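Local coordinates for response regulator CheY-like protein (Mesorhizobium loti, PDB 3SNK), which is a receiver-like domain of a putative pilus assembly protein, the whole of which probably binds and hydrolyses ATP, at residues Q101-V104 / L105-N109. Sequence-based numbering, arbitrary orientation.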
loop_
_atom_site.group_PDB
_atom_site.type_symbol
_atom_site.label_atom_id
_atom_site.label_comp_id
_atom_site.label_asym_id
_atom_site.label_seq_id
_atom_site.Cartn_x
_atom_site.Cartn_y
_atom_site.Cartn_z
ATOM N N GLN A 101 -14.127 2.793 -9.997
ATOM C CA GLN A 101 -13.108 2.605 -8.987
ATOM C C GLN A 101 -11.730 2.537 -9.621
ATOM O O GLN A 101 -10.774 3.013 -9.012
ATOM C CB GLN A 101 -13.389 1.351 -8.178
ATOM C CG GLN A 101 -14.615 1.488 -7.280
ATOM C CD GLN A 101 -14.977 0.161 -6.671
ATOM O OE1 GLN A 101 -15.029 -0.863 -7.349
ATOM N NE2 GLN A 101 -15.223 0.149 -5.370
ATOM N N THR A 102 -11.623 1.955 -10.842
ATOM C CA THR A 102 -10.350 1.811 -11.566
ATOM C C THR A 102 -9.846 3.211 -11.952
ATOM O O THR A 102 -8.635 3.440 -11.899
ATOM C CB THR A 102 -10.486 0.815 -12.728
ATOM O OG1 THR A 102 -10.676 -0.479 -12.152
ATOM C CG2 THR A 102 -9.243 0.762 -13.631
ATOM N N ARG A 103 -10.769 4.141 -12.256
ATOM C CA ARG A 103 -10.497 5.542 -12.569
ATOM C C ARG A 103 -9.801 6.259 -11.407
ATOM O O ARG A 103 -8.847 7.007 -11.630
ATOM C CB ARG A 103 -11.797 6.277 -12.887
ATOM C CG ARG A 103 -12.150 6.298 -14.343
ATOM C CD ARG A 103 -12.290 7.708 -14.879
ATOM N NE ARG A 103 -12.446 7.682 -16.333
ATOM C CZ ARG A 103 -11.590 8.210 -17.202
ATOM N NH1 ARG A 103 -10.515 8.868 -16.773
ATOM N NH2 ARG A 103 -11.815 8.110 -18.506
ATOM N N VAL A 104 -10.299 6.037 -10.169
ATOM C CA VAL A 104 -9.746 6.617 -8.944
ATOM C C VAL A 104 -8.382 6.007 -8.731
ATOM O O VAL A 104 -7.440 6.751 -8.467
ATOM C CB VAL A 104 -10.658 6.434 -7.697
ATOM C CG1 VAL A 104 -10.022 7.066 -6.466
ATOM C CG2 VAL A 104 -12.051 7.010 -7.934
ATOM N N LEU A 105 -8.275 4.652 -8.859
ATOM C CA LEU A 105 -7.014 3.930 -8.708
ATOM C C LEU A 105 -5.960 4.460 -9.710
ATOM O O LEU A 105 -4.813 4.661 -9.332
ATOM C CB LEU A 105 -7.182 2.395 -8.828
ATOM C CG LEU A 105 -5.914 1.555 -8.573
ATOM C CD1 LEU A 105 -5.314 1.828 -7.195
ATOM C CD2 LEU A 105 -6.183 0.090 -8.735
ATOM N N VAL A 106 -6.356 4.719 -10.960
ATOM C CA VAL A 106 -5.462 5.280 -11.964
ATOM C C VAL A 106 -4.937 6.645 -11.463
ATOM O O VAL A 106 -3.733 6.867 -11.505
ATOM C CB VAL A 106 -6.086 5.382 -13.380
ATOM C CG1 VAL A 106 -5.247 6.280 -14.287
ATOM C CG2 VAL A 106 -6.252 4.006 -14.008
ATOM N N ARG A 107 -5.824 7.509 -10.937
ATOM C CA ARG A 107 -5.442 8.834 -10.453
ATOM C C ARG A 107 -4.547 8.756 -9.228
ATOM O O ARG A 107 -3.780 9.679 -8.988
ATOM C CB ARG A 107 -6.667 9.694 -10.140
ATOM C CG ARG A 107 -7.471 10.064 -11.370
ATOM C CD ARG A 107 -8.350 11.271 -11.109
ATOM N NE ARG A 107 -9.384 11.009 -10.109
ATOM C CZ ARG A 107 -10.588 10.519 -10.387
ATOM N NH1 ARG A 107 -10.919 10.223 -11.639
ATOM N NH2 ARG A 107 -11.469 10.319 -9.415
HETATM N N MSE A 108 -4.648 7.670 -8.452
HETATM C CA MSE A 108 -3.809 7.459 -7.278
HETATM C C MSE A 108 -2.381 7.071 -7.642
HETATM O O MSE A 108 -1.535 7.039 -6.764
HETATM C CB MSE A 108 -4.432 6.456 -6.316
HETATM C CG MSE A 108 -5.500 7.138 -5.471
HETATM SE SE MSE A 108 -6.227 5.761 -4.455
HETATM C CE MSE A 108 -4.926 5.921 -2.965
ATOM N N ASN A 109 -2.095 6.810 -8.920
ATOM C CA ASN A 109 -0.736 6.638 -9.407
ATOM C C ASN A 109 0.067 5.586 -8.587
ATOM O O ASN A 109 1.131 5.877 -8.005
ATOM C CB ASN A 109 -0.023 8.034 -9.397
ATOM C CG ASN A 109 1.285 8.059 -10.133
ATOM O OD1 ASN A 109 1.658 7.119 -10.827
ATOM N ND2 ASN A 109 2.002 9.153 -10.030
#
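Arg-107 folds back over Val-104 and Arg-103 in helix 99-107, the crossover helix of a right-handed beta-alpha-beta unit between parallel strands 90-94 and 112-115 in a CheY-like receiver fold with strand order 2-1-3-4-5. From its root, CB of Arg-107 lies 3.5 Å from O of Val-104. CG of Arg-107, set beside the backbone N and anti to the carbonyl carbon (chi1 -67°), passes over the preceding turn at 3.4 Å from O of Arg-103. The chain already runs back along the helix at CG and CD, and a bend at chi3 (-65°) folds the guanidinium inward, so that one of its faces lies over Arg-103 O and Val-104 CA, both offset toward the rim of the group. At the tip, NH2 of Arg-107 meets CG2 of Val-104 at 3.7 Å, while NH1 of Arg-107 lies 5.3 Å from NH1 of Arg-103, two like charges that do not touch. Val-104 also packs on Ile-78 and Val-79 of helix 78-82, and Arg-107 on Val-79. The side chains of Leu-105 and Met-108, both buried, touch Leu-67 and Leu-65 of strand 62-68 respectively.

Successive i to i+4 bonds hold the turns together, from Leu-105 N to Gln-101 O through Met-108 N to Val-104 O. Asn-109, with positive phi, is the first residue to leave helical phi/psi, and its O and that of Met-108 are bound by the guanidinium of Arg-82. In the final i to i+4 bond, N of Met-108 donates to O of Val-104 at 2.9 Å, with an angle of 136° at the hydrogen.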